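Local atomic coordinates of UL37 (PDB entry 4K70), a protein that serves as an inner tegument protein of a herpesvirus, probably controlling viral trafficking, and is represented here by its N-terminal half. Residues W84-T88 and W130-D135; Q178-R182 and P390-Y394. All coordinates share one frame; numbering follows the deposited sequence. Where two conformers were deposited one is given.

Contact 1 of 2, residues W84-T88 and W130-D135; sequences WDEGT and WCAAFD. With CA (calcium ion), chain E; NA (sodium ion), chain U.
W84 stacks on F134 and meets W130, forming an aromatic cluster between a loop and a helix. The loop joins helices 63-78 and 89-98; its partner is helix 120-137. The tight part lies here, in the buried interior of this all-helical region. The six-membered ring of W84 and the F134 ring stack face to face, centroids 4.2 Å apart, with planes tilted by 28°. CZ3 of W84 sits over the centre of the phenyl ring. Within the stack the nearest atoms are W84 CE3 and F134 CZ, 3.3 Å apart. W130 comes in differently: its CZ3 approaches W84 CH2 at 3.6 Å, and the two indole planes are inclined at 48°. The indole N-H groups bond outside the cluster, W84 NE1 to F176 O and W130 NE1 to L163 O.

T88 closes the cluster beside the helix. With chi1 at 56°, its CG2 stands anti to the carbonyl carbon, where it packs against C131 CB at 3.6 Å and touches F134 CD1.

The other side is looser. D85 and E86 are exposed and take no part in the packing. D85 OD2 binds a calcium ion together with D83, while E86 OE1 and a water bind a sodium ion. At the polar border, T88 OG1 lies 3.0 Å from D135 OD2. One ordered water bridges the segments there: it accepts from T88 N at 2.8 Å and donates to D135 OD1 at 2.7 Å.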
loop_
_atom_site.group_PDB
_atom_site.type_symbol
_atom_site.label_atom_id
_atom_site.label_comp_id
_atom_site.label_asym_id
_atom_site.label_seq_id
_atom_site.Cartn_x
_atom_site.Cartn_y
_atom_site.Cartn_z
ATOM N N TRP A 84 -12.147 -3.665 -8.084
ATOM C CA TRP A 84 -10.891 -4.144 -8.657
ATOM C C TRP A 84 -10.662 -5.640 -8.556
ATOM O O TRP A 84 -9.779 -6.181 -9.225
ATOM C CB TRP A 84 -9.686 -3.352 -8.095
ATOM C CG TRP A 84 -9.511 -2.063 -8.809
ATOM C CD1 TRP A 84 -9.718 -0.804 -8.311
ATOM C CD2 TRP A 84 -9.134 -1.896 -10.176
ATOM N NE1 TRP A 84 -9.456 0.136 -9.281
ATOM C CE2 TRP A 84 -9.105 -0.513 -10.442
ATOM C CE3 TRP A 84 -8.800 -2.789 -11.206
ATOM C CZ2 TRP A 84 -8.759 0.005 -11.696
ATOM C CZ3 TRP A 84 -8.468 -2.276 -12.459
ATOM C CH2 TRP A 84 -8.449 -0.891 -12.689
ATOM N N ASP A 85 -11.467 -6.315 -7.737
ATOM C CA ASP A 85 -11.474 -7.775 -7.720
ATOM C C ASP A 85 -11.836 -8.374 -9.076
ATOM O O ASP A 85 -11.485 -9.516 -9.375
ATOM C CB ASP A 85 -12.430 -8.289 -6.628
ATOM C CG ASP A 85 -11.976 -7.882 -5.239
ATOM O OD1 ASP A 85 -10.796 -8.121 -4.911
ATOM O OD2 ASP A 85 -12.779 -7.289 -4.489
ATOM N N GLU A 86 -12.532 -7.597 -9.900
ATOM C CA GLU A 86 -12.896 -8.033 -11.243
ATOM C C GLU A 86 -11.870 -7.609 -12.304
ATOM O O GLU A 86 -12.073 -7.830 -13.492
ATOM C CB GLU A 86 -14.289 -7.494 -11.594
ATOM C CG GLU A 86 -15.320 -7.735 -10.477
ATOM C CD GLU A 86 -16.620 -6.995 -10.706
ATOM O OE1 GLU A 86 -16.860 -6.576 -11.855
ATOM O OE2 GLU A 86 -17.394 -6.811 -9.748
ATOM N N GLY A 87 -10.769 -6.994 -11.882
ATOM C CA GLY A 87 -9.713 -6.650 -12.825
ATOM C C GLY A 87 -10.043 -5.533 -13.797
ATOM O O GLY A 87 -10.942 -4.727 -13.549
ATOM N N THR A 88 -9.317 -5.475 -14.910
ATOM C CA THR A 88 -9.477 -4.371 -15.865
ATOM C C THR A 88 -10.650 -4.518 -16.850
ATOM O O THR A 88 -11.108 -3.525 -17.418
ATOM C CB THR A 88 -8.191 -4.132 -16.678
ATOM O OG1 THR A 88 -7.808 -5.349 -17.328
ATOM C CG2 THR A 88 -7.051 -3.657 -15.758
ATOM N N TRP A 130 -3.185 2.805 -18.972
ATOM C CA TRP A 130 -3.132 2.673 -17.524
ATOM C C TRP A 130 -3.546 1.257 -17.083
ATOM O O TRP A 130 -2.864 0.633 -16.260
ATOM C CB TRP A 130 -3.992 3.754 -16.863
ATOM C CG TRP A 130 -3.786 3.876 -15.377
ATOM C CD1 TRP A 130 -2.952 4.746 -14.734
ATOM C CD2 TRP A 130 -4.433 3.104 -14.350
ATOM N NE1 TRP A 130 -3.047 4.565 -13.374
ATOM C CE2 TRP A 130 -3.941 3.563 -13.115
ATOM C CE3 TRP A 130 -5.380 2.075 -14.361
ATOM C CZ2 TRP A 130 -4.363 3.018 -11.890
ATOM C CZ3 TRP A 130 -5.797 1.536 -13.145
ATOM C CH2 TRP A 130 -5.291 2.012 -11.931
ATOM N N CYS A 131 -4.643 0.737 -17.643
ATOM C CA CYS A 131 -5.061 -0.645 -17.350
ATOM C C CYS A 131 -4.000 -1.671 -17.746
ATOM O O CYS A 131 -3.818 -2.665 -17.057
ATOM C CB CYS A 131 -6.406 -1.002 -18.027
ATOM S SG CYS A 131 -7.830 -0.114 -17.337
ATOM N N ALA A 132 -3.301 -1.437 -18.853
ATOM C CA ALA A 132 -2.232 -2.344 -19.253
ATOM C C ALA A 132 -1.123 -2.327 -18.205
ATOM O O ALA A 132 -0.562 -3.372 -17.859
ATOM C CB ALA A 132 -1.681 -1.962 -20.628
ATOM N N ALA A 133 -0.816 -1.137 -17.692
ATOM C CA ALA A 133 0.176 -1.000 -16.633
ATOM C C ALA A 133 -0.308 -1.681 -15.354
ATOM O O ALA A 133 0.473 -2.316 -14.634
ATOM C CB ALA A 133 0.466 0.474 -16.365
ATOM N N PHE A 134 -1.592 -1.523 -15.059
ATOM C CA PHE A 134 -2.168 -2.141 -13.869
ATOM C C PHE A 134 -1.936 -3.642 -13.956
ATOM O O PHE A 134 -1.375 -4.237 -13.041
ATOM C CB PHE A 134 -3.654 -1.811 -13.753
ATOM C CG PHE A 134 -4.361 -2.523 -12.634
ATOM C CD1 PHE A 134 -4.937 -3.765 -12.843
ATOM C CD2 PHE A 134 -4.458 -1.942 -11.372
ATOM C CE1 PHE A 134 -5.596 -4.423 -11.809
ATOM C CE2 PHE A 134 -5.110 -2.586 -10.337
ATOM C CZ PHE A 134 -5.683 -3.828 -10.556
ATOM N N ASP A 135 -2.334 -4.238 -15.075
ATOM C CA ASP A 135 -2.162 -5.674 -15.272
ATOM C C ASP A 135 -0.706 -6.107 -15.140
ATOM O O ASP A 135 -0.412 -7.128 -14.526
ATOM C CB ASP A 135 -2.735 -6.124 -16.624
ATOM C CG ASP A 135 -4.259 -6.203 -16.621
ATOM O OD1 ASP A 135 -4.854 -6.433 -15.543
ATOM O OD2 ASP A 135 -4.862 -6.035 -17.700
HETATM CA CA CA E . -15.214 -7.087 -4.739
HETATM NA NA NA U . -17.894 -4.668 -12.164
HETATM O O HOH W 1 -7.336 -7.402 -14.997
HETATM O O HOH W 2 -17.011 -2.588 -11.318
#

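Contact 2 of 2, residues Q178-R182 and P390-Y394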
loop_
_atom_site.group_PDB
_atom_site.type_symbol
_atom_site.label_atom_id
_atom_site.label_comp_id
_atom_site.label_asym_id
_atom_site.label_seq_id
_atom_site.Cartn_x
_atom_site.Cartn_y
_atom_site.Cartn_z
ATOM N N GLN A 178 -7.125 5.781 -7.635
ATOM C CA GLN A 178 -6.769 5.723 -6.220
ATOM C C GLN A 178 -7.213 4.397 -5.584
ATOM O O GLN A 178 -6.518 3.848 -4.720
ATOM C CB GLN A 178 -7.357 6.931 -5.483
ATOM C CG GLN A 178 -6.762 8.238 -5.986
ATOM C CD GLN A 178 -5.268 8.275 -5.735
ATOM O OE1 GLN A 178 -4.808 7.756 -4.724
ATOM N NE2 GLN A 178 -4.508 8.869 -6.652
ATOM N N ASP A 179 -8.359 3.879 -6.029
ATOM C CA ASP A 179 -8.797 2.553 -5.605
ATOM C C ASP A 179 -7.854 1.480 -6.138
ATOM O O ASP A 179 -7.559 0.513 -5.441
ATOM C CB ASP A 179 -10.232 2.254 -6.077
ATOM C CG ASP A 179 -11.282 3.068 -5.327
ATOM O OD1 ASP A 179 -10.969 3.584 -4.231
ATOM O OD2 ASP A 179 -12.417 3.199 -5.841
ATOM N N GLY A 180 -7.388 1.645 -7.376
ATOM C CA GLY A 180 -6.505 0.661 -7.989
ATOM C C GLY A 180 -5.146 0.619 -7.303
ATOM O O GLY A 180 -4.539 -0.445 -7.158
ATOM N N LEU A 181 -4.644 1.787 -6.908
ATOM C CA LEU A 181 -3.392 1.864 -6.135
ATOM C C LEU A 181 -3.495 1.105 -4.805
ATOM O O LEU A 181 -2.581 0.374 -4.409
ATOM C CB LEU A 181 -3.046 3.320 -5.858
ATOM C CG LEU A 181 -2.691 4.154 -7.096
ATOM C CD1 LEU A 181 -2.429 5.602 -6.726
ATOM C CD2 LEU A 181 -1.480 3.549 -7.815
ATOM N N ARG A 182 -4.608 1.299 -4.111
ATOM C CA ARG A 182 -4.892 0.533 -2.891
ATOM C C ARG A 182 -4.851 -0.972 -3.134
ATOM O O ARG A 182 -4.277 -1.735 -2.348
ATOM C CB ARG A 182 -6.254 0.925 -2.327
ATOM C CG ARG A 182 -6.722 0.062 -1.141
ATOM C CD ARG A 182 -8.103 0.512 -0.696
ATOM N NE ARG A 182 -8.872 -0.541 -0.038
ATOM C CZ ARG A 182 -9.004 -0.672 1.280
ATOM N NH1 ARG A 182 -8.400 0.183 2.100
ATOM N NH2 ARG A 182 -9.733 -1.669 1.780
ATOM N N PRO A 390 1.788 5.151 -3.596
ATOM C CA PRO A 390 1.912 6.561 -3.956
ATOM C C PRO A 390 0.588 7.310 -4.016
ATOM O O PRO A 390 0.520 8.337 -4.691
ATOM C CB PRO A 390 2.530 6.490 -5.351
ATOM C CG PRO A 390 1.917 5.245 -5.938
ATOM C CD PRO A 390 1.781 4.273 -4.782
ATOM N N GLY A 391 -0.437 6.831 -3.323
ATOM C CA GLY A 391 -1.748 7.447 -3.425
ATOM C C GLY A 391 -2.450 7.818 -2.126
ATOM O O GLY A 391 -1.866 7.805 -1.040
ATOM N N LEU A 392 -3.729 8.153 -2.259
ATOM C CA LEU A 392 -4.545 8.669 -1.167
ATOM C C LEU A 392 -4.764 7.654 -0.050
ATOM O O LEU A 392 -4.768 8.002 1.135
ATOM C CB LEU A 392 -5.899 9.083 -1.729
ATOM C CG LEU A 392 -6.910 9.700 -0.777
ATOM C CD1 LEU A 392 -6.261 10.868 -0.059
ATOM C CD2 LEU A 392 -8.133 10.152 -1.558
ATOM N N ASP A 393 -4.976 6.403 -0.434
ATOM C CA ASP A 393 -5.191 5.323 0.528
ATOM C C ASP A 393 -4.033 5.194 1.516
ATOM O O ASP A 393 -4.238 4.940 2.705
ATOM C CB ASP A 393 -5.361 3.988 -0.188
ATOM C CG ASP A 393 -5.668 2.858 0.771
ATOM O OD1 ASP A 393 -6.800 2.832 1.286
ATOM O OD2 ASP A 393 -4.789 2.001 1.013
ATOM N N TYR A 394 -2.815 5.333 1.017
ATOM C CA TYR A 394 -1.668 5.226 1.922
ATOM C C TYR A 394 -1.553 6.466 2.803
ATOM O O TYR A 394 -1.209 6.356 3.969
ATOM C CB TYR A 394 -0.359 4.936 1.197
ATOM C CG TYR A 394 0.803 4.806 2.167
ATOM C CD1 TYR A 394 0.785 3.842 3.171
ATOM C CD2 TYR A 394 1.909 5.648 2.088
ATOM C CE1 TYR A 394 1.834 3.707 4.070
ATOM C CE2 TYR A 394 2.963 5.528 2.987
ATOM C CZ TYR A 394 2.920 4.549 3.975
ATOM O OH TYR A 394 3.958 4.411 4.866
HETATM O O HOH W 3 -4.853 5.138 -3.300
#
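The N-terminal start of helix 392-402 meets the side of helix 175-188, where Q178 takes up a backbone N-H of the first turn. G391 holds the N-cap position. The next residue, L392, donates its N-H to Q178 OE1 at 2.7 Å. The N-H...O angle is 176°, so the bond is nearly straight, but the donor lies 32° off the plane of the amide carbonyl. The Q178 chain bends at chi2 (-62°), which turns OE1 over G391, 3.3 Å from its CA. The other amide atom, NE2, bonds to Y172 O, so both ends of the amide are held. A water extends the polar link: it donates to Q178 O and OE1 and accepts from D393 N.

L181 supplies the apolar part. Its CD1 rests 3.8 Å from G391 CA, and its CD2 faces P390 CG at 4.2 Å.

R182 lies at the exposed margin. Its chain is extended from CG to NE and runs past the D393 carboxylate. R182 NH1 then forms a salt bridge with D393 OD1, at 3.2 Å. D393 is modelled in two conformers, and the bridge is described for one of them. The chemistry implies that the helix start is held by an amide oxygen and a water, which satisfy the backbone N-H groups of L392 and D393.

Helix 175-188 joins the two contacts, whose centres lie 14 Å apart. Q178, L181 and R182 serve contact 2, while D179 and G180 touch the aromatic residues of contact 1. W84 NE1 packs 3.2 Å from G180 N, without a hydrogen bond between them. W84 CD1 lies 3.7 Å from D179 C, and F134 CE2 is 3.9 Å from G180 O. Metal sites border both contacts. D179 and H82, each close to the W84 side chain, have been seen to bind calcium in this protein, but no calcium is bound to them in this chain. Beside contact 2, the R182 side chain is about 3 Å from a sodium ion, and that of D393 is about 8 Å from a calcium ion.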